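Local structure of folylpolyglutamate synthase protein FOLC (Mycobacterium tuberculosis, 2VOS) at residues R268-L279 and D288-A299; T334-R343 and R479-Q487. The protein probably catalyses the ATP-dependent addition of L-glutamate to dihydropteroate and to tetrahydrofolyl polyglutamates, giving dihydrofolate and longer folate tails. All coordinates share one frame; numbering follows the deposited sequence.

Contact 1: residues R268-L279 and D288-A299; sequences RQIAVGGQVLQL and DIYLPLHGEHQA. With ADP (adenosine-5'-diphosphate), chain B.
An antiparallel beta hairpin of the Mur ligase middle domain, strands 274-281 and 284-291, runs on into the start of helix 296-312. Gln275 pairs with Leu291 and Leu277 with Ile289 as hydrogen-bonded pairs; Val276 and Tyr290 form the non-hydrogen-bonded pair between them. Beyond the strands, the amide of Gln275 ties the hairpin to the loop. Its NE2 donates to Leu293 O at 2.8 Å and to Gly295 O at 2.9 Å. Both acceptors lie in the amide plane and both bonds are nearly straight, though NE2 sits above each carbonyl plane. The other end is held by Arg268, whose NE reaches Gln275 OE1 at 2.6 Å. This fixes the amide's rotation. The Arg268 guanidinium lies flat over the helix start, with Glu296 CA 3.4 Å above its plane. Ala299 CB fills the angle between Gln275 OE1 and Leu277 CD2, the latter at 3.7 Å. On the other face, Tyr290 CG is trans to the backbone N (chi1 175°), which points the ring toward the type II turn 271-274, where OH donates to a lone pair of Val272 O at 2.8 Å. The ring edge meets Val276 CG2 and Ala271 CB. Back on the face of Gln275, Leu279 CD1 meets Ile289 CD1 at 3.6 Å, and both residues pack on Phe330 of helix 323-331. Leu291 also touches Met81 of helix 75-88, and Arg268 has a salt bridge to Glu369.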
loop_
_atom_site.group_PDB
_atom_site.type_symbol
_atom_site.label_atom_id
_atom_site.label_comp_id
_atom_site.label_asym_id
_atom_site.label_seq_id
_atom_site.Cartn_x
_atom_site.Cartn_y
_atom_site.Cartn_z
ATOM N N ARG A 268 -13.799 -19.162 -0.022
ATOM C CA ARG A 268 -14.141 -17.765 0.031
ATOM C C ARG A 268 -15.495 -17.564 -0.620
ATOM O O ARG A 268 -15.789 -18.214 -1.634
ATOM C CB ARG A 268 -13.036 -17.018 -0.680
ATOM C CG ARG A 268 -13.430 -16.026 -1.619
ATOM C CD ARG A 268 -12.124 -15.399 -2.242
ATOM N NE ARG A 268 -12.394 -13.997 -2.206
ATOM C CZ ARG A 268 -13.039 -13.316 -3.150
ATOM N NH1 ARG A 268 -13.395 -13.915 -4.281
ATOM N NH2 ARG A 268 -13.279 -12.019 -2.953
ATOM N N GLN A 269 -16.358 -16.771 0.002
ATOM C CA GLN A 269 -17.664 -16.452 -0.551
ATOM C C GLN A 269 -17.802 -14.931 -0.501
ATOM O O GLN A 269 -17.502 -14.333 0.520
ATOM C CB GLN A 269 -18.771 -16.960 0.338
ATOM C CG GLN A 269 -19.194 -18.372 0.171
ATOM C CD GLN A 269 -20.625 -18.486 0.607
ATOM O OE1 GLN A 269 -21.214 -17.497 1.094
ATOM N NE2 GLN A 269 -21.219 -19.668 0.417
ATOM N N ILE A 270 -18.320 -14.337 -1.562
ATOM C CA ILE A 270 -18.721 -12.946 -1.542
ATOM C C ILE A 270 -19.834 -12.762 -0.504
ATOM O O ILE A 270 -20.707 -13.639 -0.333
ATOM C CB ILE A 270 -19.290 -12.539 -2.920
ATOM C CG1 ILE A 270 -18.296 -12.933 -3.996
ATOM C CG2 ILE A 270 -19.622 -11.059 -2.966
ATOM C CD1 ILE A 270 -16.898 -12.634 -3.643
ATOM N N ALA A 271 -19.842 -11.597 0.152
ATOM C CA ALA A 271 -20.779 -11.342 1.236
ATOM C C ALA A 271 -21.127 -9.849 1.163
ATOM O O ALA A 271 -20.380 -9.057 0.581
ATOM C CB ALA A 271 -20.125 -11.634 2.562
ATOM N N VAL A 272 -22.251 -9.472 1.738
ATOM C CA VAL A 272 -22.584 -8.049 1.854
ATOM C C VAL A 272 -21.430 -7.330 2.554
ATOM O O VAL A 272 -21.049 -7.677 3.691
ATOM C CB VAL A 272 -23.921 -7.821 2.626
ATOM C CG1 VAL A 272 -24.137 -6.314 2.946
ATOM C CG2 VAL A 272 -25.134 -8.248 1.768
ATOM N N GLY A 273 -20.858 -6.359 1.846
ATOM C CA GLY A 273 -19.770 -5.519 2.381
ATOM C C GLY A 273 -18.368 -6.098 2.175
ATOM O O GLY A 273 -17.376 -5.450 2.552
ATOM N N GLY A 274 -18.238 -7.287 1.570
ATOM C CA GLY A 274 -16.897 -7.881 1.524
ATOM C C GLY A 274 -16.932 -9.346 1.175
ATOM O O GLY A 274 -17.373 -9.710 0.081
ATOM N N GLN A 275 -16.415 -10.206 2.078
ATOM C CA GLN A 275 -16.335 -11.624 1.768
ATOM C C GLN A 275 -16.134 -12.420 3.059
ATOM O O GLN A 275 -15.718 -11.872 4.068
ATOM C CB GLN A 275 -15.114 -11.899 0.872
ATOM C CG GLN A 275 -13.807 -11.261 1.353
ATOM C CD GLN A 275 -12.728 -11.222 0.252
ATOM O OE1 GLN A 275 -12.284 -12.296 -0.210
ATOM N NE2 GLN A 275 -12.339 -10.001 -0.201
ATOM N N VAL A 276 -16.432 -13.713 3.011
ATOM C CA VAL A 276 -16.242 -14.561 4.151
ATOM C C VAL A 276 -15.210 -15.608 3.732
ATOM O O VAL A 276 -15.322 -16.206 2.666
ATOM C CB VAL A 276 -17.562 -15.224 4.516
ATOM C CG1 VAL A 276 -17.296 -16.255 5.646
ATOM C CG2 VAL A 276 -18.608 -14.143 5.017
ATOM N N LEU A 277 -14.215 -15.842 4.573
ATOM C CA LEU A 277 -13.084 -16.710 4.256
ATOM C C LEU A 277 -12.941 -17.896 5.192
ATOM O O LEU A 277 -13.243 -17.820 6.381
ATOM C CB LEU A 277 -11.756 -15.872 4.337
ATOM C CG LEU A 277 -11.808 -14.538 3.568
ATOM C CD1 LEU A 277 -10.487 -13.700 3.822
ATOM C CD2 LEU A 277 -11.984 -14.793 2.110
ATOM N N GLN A 278 -12.392 -18.976 4.666
ATOM C CA GLN A 278 -11.848 -20.005 5.507
ATOM C C GLN A 278 -10.371 -20.110 5.157
ATOM O O GLN A 278 -10.023 -20.395 3.993
ATOM C CB GLN A 278 -12.523 -21.376 5.202
ATOM C CG GLN A 278 -12.000 -22.428 6.158
ATOM C CD GLN A 278 -12.684 -23.766 5.974
ATOM O OE1 GLN A 278 -12.622 -24.365 4.881
ATOM N NE2 GLN A 278 -13.330 -24.259 7.060
ATOM N N LEU A 279 -9.504 -19.890 6.147
ATOM C CA LEU A 279 -8.062 -19.822 5.900
ATOM C C LEU A 279 -7.309 -20.939 6.620
ATOM O O LEU A 279 -7.504 -21.159 7.816
ATOM C CB LEU A 279 -7.526 -18.472 6.373
ATOM C CG LEU A 279 -8.167 -17.197 5.782
ATOM C CD1 LEU A 279 -7.565 -15.860 6.412
ATOM C CD2 LEU A 279 -8.012 -17.130 4.264
ATOM N N ASP A 288 -15.085 -18.888 9.074
ATOM C CA ASP A 288 -16.034 -17.786 9.206
ATOM C C ASP A 288 -15.342 -16.454 9.461
ATOM O O ASP A 288 -15.766 -15.675 10.314
ATOM C CB ASP A 288 -17.029 -18.035 10.342
ATOM C CG ASP A 288 -18.380 -17.178 10.188
ATOM O OD1 ASP A 288 -18.810 -16.891 8.996
ATOM O OD2 ASP A 288 -19.035 -16.829 11.260
ATOM N N ILE A 289 -14.259 -16.209 8.740
ATOM C CA ILE A 289 -13.629 -14.928 8.794
ATOM C C ILE A 289 -14.377 -13.950 7.872
ATOM O O ILE A 289 -14.372 -14.135 6.645
ATOM C CB ILE A 289 -12.191 -15.026 8.375
ATOM C CG1 ILE A 289 -11.421 -15.806 9.448
ATOM C CG2 ILE A 289 -11.583 -13.595 8.253
ATOM C CD1 ILE A 289 -10.065 -16.277 8.984
ATOM N N TYR A 290 -15.019 -12.942 8.453
ATOM C CA TYR A 290 -15.600 -11.894 7.641
ATOM C C TYR A 290 -14.576 -10.803 7.421
ATOM O O TYR A 290 -14.025 -10.256 8.398
ATOM C CB TYR A 290 -16.887 -11.342 8.278
ATOM C CG TYR A 290 -17.423 -10.147 7.480
ATOM C CD1 TYR A 290 -18.101 -10.326 6.272
ATOM C CD2 TYR A 290 -17.253 -8.843 7.939
ATOM C CE1 TYR A 290 -18.599 -9.223 5.528
ATOM C CE2 TYR A 290 -17.743 -7.695 7.171
ATOM C CZ TYR A 290 -18.394 -7.921 5.974
ATOM O OH TYR A 290 -18.917 -6.860 5.235
ATOM N N LEU A 291 -14.281 -10.502 6.149
ATOM C CA LEU A 291 -13.328 -9.424 5.850
ATOM C C LEU A 291 -14.115 -8.332 5.125
ATOM O O LEU A 291 -14.672 -8.610 4.053
ATOM C CB LEU A 291 -12.241 -9.976 4.921
ATOM C CG LEU A 291 -11.172 -8.933 4.534
ATOM C CD1 LEU A 291 -10.287 -8.594 5.735
ATOM C CD2 LEU A 291 -10.337 -9.492 3.407
ATOM N N PRO A 292 -14.217 -7.116 5.703
ATOM C CA PRO A 292 -15.038 -6.117 5.007
ATOM C C PRO A 292 -14.291 -5.396 3.816
ATOM O O PRO A 292 -14.256 -4.157 3.763
ATOM C CB PRO A 292 -15.390 -5.122 6.105
ATOM C CG PRO A 292 -14.101 -5.099 6.994
ATOM C CD PRO A 292 -13.609 -6.591 6.935
ATOM N N LEU A 293 -13.683 -6.161 2.903
ATOM C CA LEU A 293 -12.986 -5.572 1.767
ATOM C C LEU A 293 -13.385 -6.440 0.568
ATOM O O LEU A 293 -13.611 -7.664 0.706
ATOM C CB LEU A 293 -11.443 -5.670 1.934
ATOM C CG LEU A 293 -10.814 -4.916 3.094
ATOM C CD1 LEU A 293 -9.308 -5.172 3.131
ATOM C CD2 LEU A 293 -11.122 -3.395 2.933
ATOM N N HIS A 294 -13.419 -5.822 -0.596
ATOM C CA HIS A 294 -13.786 -6.482 -1.806
ATOM C C HIS A 294 -12.514 -6.977 -2.502
ATOM O O HIS A 294 -11.458 -6.361 -2.428
ATOM C CB HIS A 294 -14.515 -5.495 -2.733
ATOM C CG HIS A 294 -15.726 -4.843 -2.133
ATOM N ND1 HIS A 294 -16.863 -5.546 -1.782
ATOM C CD2 HIS A 294 -15.989 -3.534 -1.869
ATOM C CE1 HIS A 294 -17.752 -4.699 -1.282
ATOM N NE2 HIS A 294 -17.249 -3.476 -1.333
ATOM N N GLY A 295 -12.631 -8.090 -3.207
ATOM C CA GLY A 295 -11.566 -8.527 -4.098
ATOM C C GLY A 295 -10.947 -9.849 -3.676
ATOM O O GLY A 295 -10.615 -10.031 -2.501
ATOM N N GLU A 296 -10.792 -10.766 -4.633
ATOM C CA GLU A 296 -10.059 -11.997 -4.354
ATOM C C GLU A 296 -8.638 -11.676 -3.870
ATOM O O GLU A 296 -8.079 -12.369 -3.027
ATOM C CB GLU A 296 -10.013 -12.954 -5.571
ATOM C CG GLU A 296 -9.294 -14.268 -5.176
ATOM C CD GLU A 296 -8.942 -15.166 -6.324
ATOM O OE1 GLU A 296 -9.625 -15.059 -7.385
ATOM O OE2 GLU A 296 -7.983 -15.986 -6.156
ATOM N N HIS A 297 -8.017 -10.656 -4.427
ATOM C CA HIS A 297 -6.666 -10.316 -3.985
ATOM C C HIS A 297 -6.607 -10.009 -2.495
ATOM O O HIS A 297 -5.573 -10.276 -1.846
ATOM C CB HIS A 297 -6.108 -9.109 -4.722
ATOM C CG HIS A 297 -6.992 -7.884 -4.678
ATOM N ND1 HIS A 297 -8.189 -7.817 -5.359
ATOM C CD2 HIS A 297 -6.796 -6.651 -4.144
ATOM C CE1 HIS A 297 -8.736 -6.628 -5.155
ATOM N NE2 HIS A 297 -7.879 -5.882 -4.481
ATOM N N GLN A 298 -7.666 -9.417 -1.944
ATOM C CA GLN A 298 -7.654 -9.160 -0.494
ATOM C C GLN A 298 -7.738 -10.471 0.346
ATOM O O GLN A 298 -7.286 -10.517 1.463
ATOM C CB GLN A 298 -8.711 -8.128 -0.071
ATOM C CG GLN A 298 -8.456 -6.731 -0.738
ATOM C CD GLN A 298 -7.251 -6.020 -0.149
ATOM O OE1 GLN A 298 -6.509 -6.580 0.651
ATOM N NE2 GLN A 298 -7.076 -4.759 -0.494
ATOM N N ALA A 299 -8.338 -11.519 -0.193
ATOM C CA ALA A 299 -8.294 -12.792 0.517
ATOM C C ALA A 299 -6.864 -13.308 0.624
ATOM O O ALA A 299 -6.469 -13.899 1.633
ATOM C CB ALA A 299 -9.221 -13.872 -0.215
HETATM P PB ADP B . 1.147 -1.434 -2.053
HETATM O O1B ADP B . 1.275 -0.874 -0.661
HETATM O O2B ADP B . 1.257 -0.382 -3.122
HETATM O O3B ADP B . 1.939 -2.672 -2.349
HETATM P PA ADP B . -1.776 -1.573 -1.576
HETATM O O1A ADP B . -1.733 -0.074 -1.320
HETATM O O2A ADP B . -2.463 -2.588 -0.677
HETATM O O3A ADP B . -0.339 -2.086 -2.169
HETATM O "O5'" ADP B . -2.647 -1.661 -2.946
HETATM C "C5'" ADP B . -2.484 -0.797 -4.080
HETATM C "C4'" ADP B . -3.478 -1.316 -5.142
HETATM O "O4'" ADP B . -3.062 -2.645 -5.564
HETATM C "C3'" ADP B . -4.886 -1.581 -4.614
HETATM O "O3'" ADP B . -5.754 -0.509 -4.920
HETATM C "C2'" ADP B . -5.455 -2.763 -5.346
HETATM O "O2'" ADP B . -5.863 -2.281 -6.673
HETATM C "C1'" ADP B . -4.204 -3.531 -5.682
HETATM N N9 ADP B . -3.853 -4.669 -4.786
HETATM C C8 ADP B . -3.685 -4.733 -3.422
HETATM N N7 ADP B . -3.299 -5.994 -3.063
HETATM C C5 ADP B . -3.113 -6.696 -4.220
HETATM C C6 ADP B . -2.681 -8.048 -4.587
HETATM N N6 ADP B . -2.345 -8.949 -3.639
HETATM N N1 ADP B . -2.695 -8.348 -5.892
HETATM C C2 ADP B . -3.076 -7.521 -6.900
HETATM N N3 ADP B . -3.461 -6.241 -6.656
HETATM C C4 ADP B . -3.500 -5.830 -5.346
HETATM O O HOH W 1 -17.274 -3.040 3.399
HETATM O O HOH W 2 -17.445 -8.215 -2.135
#

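Contact 2: residues T334-R343 and R479-Q487; sequences TSPGRLERMR and RTLFGRDPQ. With ADP (adenosine-5'-diphosphate), chain B.
Glu340 and Arg479 form a side-on, two-point salt bridge. Arg479 NE donates to Glu340 OE1 at 2.8 Å and NH2 to OE2 at 2.7 Å. Each oxygen uses its syn lone pair, and the carboxylate and guanidinium planes are only 20° apart. Glu340 OE1 takes a second bond from Gly337 N at 2.7 Å, from above the carboxylate plane. OE2 also accepts from a water. Arg479 NH1 serves Asp485 O at 2.9 Å and, outside the segments, Gln102. The guanidinium is thus bonded through all three nitrogens. It is also sandwiched, with Pro336 CB over one face and Arg484 CB over the opposite one. Arg479 stands at the end of helix 472-481, which closes in a Schellman motif at Gly483. Its partner Glu340 belongs to a G1 beta bulge at the start of edge strand 340-343. Further along, a doubtful bond, seen in one of two Arg484 conformers, runs from Arg484 NH2 to Met342 O at 2.6 Å; the oxygen lies 31° out of the guanidinium plane. Met342, a selenomethionine, bends at chi2 (-66°), which carries SE back to Phe482 CB at 3.7 Å and over the guanidinium of that Arg484 conformer. Its CB sits over the Phe482 ring face, 3.8 Å from the centroid, a CH-pi contact. At the C-terminal end, one conformer of Gln487 packs CB on Pro336 CG at 3.6 Å. Arg80 donates to Thr334 OG1 and to Gln487 O.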
loop_
_atom_site.group_PDB
_atom_site.type_symbol
_atom_site.label_atom_id
_atom_site.label_comp_id
_atom_site.label_asym_id
_atom_site.label_seq_id
_atom_site.Cartn_x
_atom_site.Cartn_y
_atom_site.Cartn_z
ATOM N N THR A 334 -9.451 -1.933 7.818
ATOM C CA THR A 334 -9.840 -0.967 6.746
ATOM C C THR A 334 -8.662 -0.880 5.795
ATOM O O THR A 334 -7.502 -1.218 6.164
ATOM C CB THR A 334 -10.178 0.431 7.264
ATOM O OG1 THR A 334 -9.041 0.901 7.994
ATOM C CG2 THR A 334 -11.383 0.395 8.203
ATOM N N SER A 335 -8.928 -0.534 4.533
ATOM C CA SER A 335 -7.801 -0.202 3.632
ATOM C C SER A 335 -8.282 0.964 2.734
ATOM O O SER A 335 -8.785 0.760 1.649
ATOM C CB SER A 335 -7.370 -1.413 2.814
ATOM O OG SER A 335 -6.107 -1.140 2.165
ATOM N N PRO A 336 -8.185 2.184 3.248
ATOM C CA PRO A 336 -8.709 3.348 2.584
ATOM C C PRO A 336 -8.108 3.444 1.185
ATOM O O PRO A 336 -6.957 3.107 0.970
ATOM C CB PRO A 336 -8.247 4.519 3.418
ATOM C CG PRO A 336 -7.653 3.897 4.762
ATOM C CD PRO A 336 -7.492 2.456 4.537
ATOM N N GLY A 337 -8.942 3.846 0.248
ATOM C CA GLY A 337 -8.502 4.006 -1.144
ATOM C C GLY A 337 -8.195 2.711 -1.843
ATOM O O GLY A 337 -7.651 2.766 -2.939
ATOM N N ARG A 338 -8.501 1.533 -1.256
ATOM C CA ARG A 338 -8.420 0.244 -2.009
ATOM C C ARG A 338 -9.838 -0.309 -2.215
ATOM O O ARG A 338 -10.486 -0.834 -1.279
ATOM C CB ARG A 338 -7.534 -0.805 -1.306
ATOM C CG ARG A 338 -6.005 -0.507 -1.451
ATOM C CD ARG A 338 -5.677 0.893 -0.977
ATOM N NE ARG A 338 -4.240 1.173 -0.868
ATOM C CZ ARG A 338 -3.718 2.328 -0.430
ATOM N NH1 ARG A 338 -4.477 3.359 -0.057
ATOM N NH2 ARG A 338 -2.406 2.477 -0.374
ATOM N N LEU A 339 -10.342 -0.107 -3.432
ATOM C CA LEU A 339 -11.705 -0.426 -3.792
ATOM C C LEU A 339 -12.673 0.022 -2.706
ATOM O O LEU A 339 -13.473 -0.777 -2.175
ATOM C CB LEU A 339 -11.833 -1.924 -3.999
ATOM C CG LEU A 339 -12.303 -2.574 -5.317
ATOM C CD1 LEU A 339 -12.863 -1.685 -6.371
ATOM C CD2 LEU A 339 -11.237 -3.562 -5.778
ATOM N N GLU A 340 -12.565 1.293 -2.336
ATOM C CA GLU A 340 -13.336 1.815 -1.238
ATOM C C GLU A 340 -14.521 2.602 -1.824
ATOM O O GLU A 340 -14.342 3.471 -2.674
ATOM C CB GLU A 340 -12.468 2.745 -0.364
ATOM C CG GLU A 340 -13.192 3.218 0.903
ATOM C CD GLU A 340 -12.373 4.228 1.687
ATOM O OE1 GLU A 340 -11.368 4.729 1.125
ATOM O OE2 GLU A 340 -12.751 4.565 2.831
ATOM N N ARG A 341 -15.717 2.325 -1.349
ATOM C CA ARG A 341 -16.920 2.995 -1.853
ATOM C C ARG A 341 -17.143 4.290 -1.142
ATOM O O ARG A 341 -17.242 4.300 0.105
ATOM C CB ARG A 341 -18.124 2.129 -1.537
ATOM C CG ARG A 341 -18.475 1.155 -2.611
ATOM C CD ARG A 341 -19.985 0.733 -2.524
ATOM N NE ARG A 341 -20.452 0.369 -1.170
ATOM C CZ ARG A 341 -21.738 0.289 -0.812
ATOM N NH1 ARG A 341 -22.718 0.489 -1.723
ATOM N NH2 ARG A 341 -22.062 -0.013 0.441
HETATM N N MSE A 342 -17.244 5.370 -1.923
HETATM C CA MSE A 342 -17.500 6.704 -1.381
HETATM C C MSE A 342 -18.998 6.965 -1.234
HETATM O O MSE A 342 -19.389 7.782 -0.378
HETATM C CB MSE A 342 -16.938 7.825 -2.297
HETATM C CG MSE A 342 -15.422 7.827 -2.461
HETATM SE SE MSE A 342 -14.538 8.250 -0.811
HETATM C CE MSE A 342 -14.283 6.414 -0.160
ATOM N N ARG A 343 -19.822 6.317 -2.062
ATOM C CA ARG A 343 -21.256 6.470 -1.943
ATOM C C ARG A 343 -21.935 5.442 -2.859
ATOM O O ARG A 343 -21.240 4.729 -3.592
ATOM C CB ARG A 343 -21.693 7.872 -2.433
ATOM C CG ARG A 343 -21.338 8.130 -3.944
ATOM C CD ARG A 343 -22.083 9.381 -4.576
ATOM N NE ARG A 343 -23.518 9.123 -4.492
ATOM C CZ ARG A 343 -24.330 9.728 -3.647
ATOM N NH1 ARG A 343 -23.837 10.716 -2.891
ATOM N NH2 ARG A 343 -25.638 9.399 -3.624
ATOM N N ARG A 479 -10.549 11.048 -2.274
ATOM C CA ARG A 479 -11.021 10.746 -0.970
ATOM C C ARG A 479 -11.276 12.077 -0.182
ATOM O O ARG A 479 -12.261 12.216 0.590
ATOM C CB ARG A 479 -10.029 9.811 -0.246
ATOM C CG ARG A 479 -10.663 9.117 0.981
ATOM C CD ARG A 479 -9.773 7.915 1.491
ATOM N NE ARG A 479 -10.548 7.049 2.381
ATOM C CZ ARG A 479 -10.750 7.278 3.672
ATOM N NH1 ARG A 479 -10.219 8.343 4.266
ATOM N NH2 ARG A 479 -11.513 6.440 4.378
ATOM N N THR A 480 -10.379 13.046 -0.353
ATOM C CA THR A 480 -10.509 14.356 0.263
ATOM C C THR A 480 -11.710 15.141 -0.335
ATOM O O THR A 480 -12.466 15.772 0.395
ATOM C CB THR A 480 -9.196 15.118 0.065
ATOM O OG1 THR A 480 -8.160 14.515 0.866
ATOM C CG2 THR A 480 -9.349 16.608 0.422
ATOM N N LEU A 481 -11.901 15.099 -1.646
ATOM C CA LEU A 481 -13.094 15.669 -2.263
ATOM C C LEU A 481 -14.398 15.122 -1.662
ATOM O O LEU A 481 -15.379 15.862 -1.516
ATOM C CB LEU A 481 -13.105 15.446 -3.779
ATOM C CG LEU A 481 -12.026 16.230 -4.551
ATOM C CD1 LEU A 481 -12.095 15.891 -6.064
ATOM C CD2 LEU A 481 -12.135 17.787 -4.274
ATOM N N PHE A 482 -14.414 13.836 -1.316
ATOM C CA PHE A 482 -15.603 13.226 -0.738
ATOM C C PHE A 482 -15.682 13.418 0.767
ATOM O O PHE A 482 -16.568 12.886 1.415
ATOM C CB PHE A 482 -15.650 11.730 -1.130
ATOM C CG PHE A 482 -16.249 11.517 -2.491
ATOM C CD1 PHE A 482 -17.618 11.471 -2.622
ATOM C CD2 PHE A 482 -15.453 11.398 -3.637
ATOM C CE1 PHE A 482 -18.190 11.303 -3.813
ATOM C CE2 PHE A 482 -16.009 11.228 -4.831
ATOM C CZ PHE A 482 -17.403 11.207 -4.938
ATOM N N GLY A 483 -14.736 14.176 1.327
ATOM C CA GLY A 483 -14.810 14.634 2.705
ATOM C C GLY A 483 -14.417 13.609 3.784
ATOM O O GLY A 483 -14.855 13.785 4.949
ATOM N N ARG A 484 -13.696 12.536 3.436
ATOM C CA ARG A 484 -13.367 11.487 4.410
ATOM C C ARG A 484 -12.096 11.868 5.161
ATOM O O ARG A 484 -11.168 12.455 4.576
ATOM C CB ARG A 484 -13.177 10.127 3.726
ATOM C CG ARG A 484 -14.316 9.733 2.821
ATOM C CD ARG A 484 -15.597 9.466 3.562
ATOM N NE ARG A 484 -16.808 9.821 2.800
ATOM C CZ ARG A 484 -17.644 8.935 2.270
ATOM N NH1 ARG A 484 -17.395 7.643 2.402
ATOM N NH2 ARG A 484 -18.721 9.330 1.619
ATOM N N ASP A 485 -12.049 11.587 6.452
ATOM C CA ASP A 485 -10.886 11.917 7.269
ATOM C C ASP A 485 -9.820 10.884 7.002
ATOM O O ASP A 485 -10.144 9.735 6.817
ATOM C CB ASP A 485 -11.272 11.796 8.733
ATOM C CG ASP A 485 -12.198 12.918 9.168
ATOM O OD1 ASP A 485 -12.169 13.987 8.507
ATOM O OD2 ASP A 485 -12.930 12.704 10.151
ATOM N N PRO A 486 -8.567 11.277 7.026
ATOM C CA PRO A 486 -7.449 10.326 6.826
ATOM C C PRO A 486 -7.487 9.176 7.828
ATOM O O PRO A 486 -7.777 9.423 9.013
ATOM C CB PRO A 486 -6.214 11.189 7.138
ATOM C CG PRO A 486 -6.668 12.609 6.691
ATOM C CD PRO A 486 -8.105 12.688 7.105
ATOM N N GLN A 487 -7.189 7.948 7.377
ATOM C CA GLN A 487 -7.272 6.748 8.238
ATOM C C GLN A 487 -5.963 5.908 8.308
ATOM O O GLN A 487 -5.985 4.805 8.860
ATOM C CB GLN A 487 -8.385 5.799 7.748
ATOM C CG GLN A 487 -9.800 6.075 8.238
ATOM C CD GLN A 487 -10.688 4.851 7.987
ATOM O OE1 GLN A 487 -10.390 4.011 7.126
ATOM N NE2 GLN A 487 -11.744 4.734 8.746
HETATM P PB ADP B . 1.147 -1.434 -2.053
HETATM O O1B ADP B . 1.275 -0.874 -0.661
HETATM O O2B ADP B . 1.257 -0.382 -3.122
HETATM O O3B ADP B . 1.939 -2.672 -2.349
HETATM P PA ADP B . -1.776 -1.573 -1.576
HETATM O O1A ADP B . -1.733 -0.074 -1.320
HETATM O O2A ADP B . -2.463 -2.588 -0.677
HETATM O O3A ADP B . -0.339 -2.086 -2.169
HETATM O "O5'" ADP B . -2.647 -1.661 -2.946
HETATM C "C5'" ADP B . -2.484 -0.797 -4.080
HETATM C "C4'" ADP B . -3.478 -1.316 -5.142
HETATM O "O4'" ADP B . -3.062 -2.645 -5.564
HETATM C "C3'" ADP B . -4.886 -1.581 -4.614
HETATM O "O3'" ADP B . -5.754 -0.509 -4.920
HETATM C "C2'" ADP B . -5.455 -2.763 -5.346
HETATM O "O2'" ADP B . -5.863 -2.281 -6.673
HETATM C "C1'" ADP B . -4.204 -3.531 -5.682
HETATM N N9 ADP B . -3.853 -4.669 -4.786
HETATM C C8 ADP B . -3.685 -4.733 -3.422
HETATM N N7 ADP B . -3.299 -5.994 -3.063
HETATM C C5 ADP B . -3.113 -6.696 -4.220
HETATM C C6 ADP B . -2.681 -8.048 -4.587
HETATM N N6 ADP B . -2.345 -8.949 -3.639
HETATM N N1 ADP B . -2.695 -8.348 -5.892
HETATM C C2 ADP B . -3.076 -7.521 -6.900
HETATM N N3 ADP B . -3.461 -6.241 -6.656
HETATM C C4 ADP B . -3.500 -5.830 -5.346
HETATM O O HOH W 3 -12.113 2.466 4.680
#

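The two contacts follow one another along the chain, with centres about 19 Å apart, and both reach ADP. Contact 1 meets the adenine: His297 CB lies 3.6 Å from ADP C6. Contact 2 meets the alpha-phosphate, where Arg338 NE and NH2 each donate to ADP O1A at 2.8 Å. Arg338 NH1 donates to Pro336 O, which ties this arginine to the turn that packs on Arg479 in contact 2. The contacts also touch directly. His294 CD2 is 3.7 Å from Leu339 O, and His297 CE1 is 4.0 Å from Leu339 CD2. The nucleotide therefore lies where the middle domain and the glutamate ligase domain meet, as in the related Mur ligases.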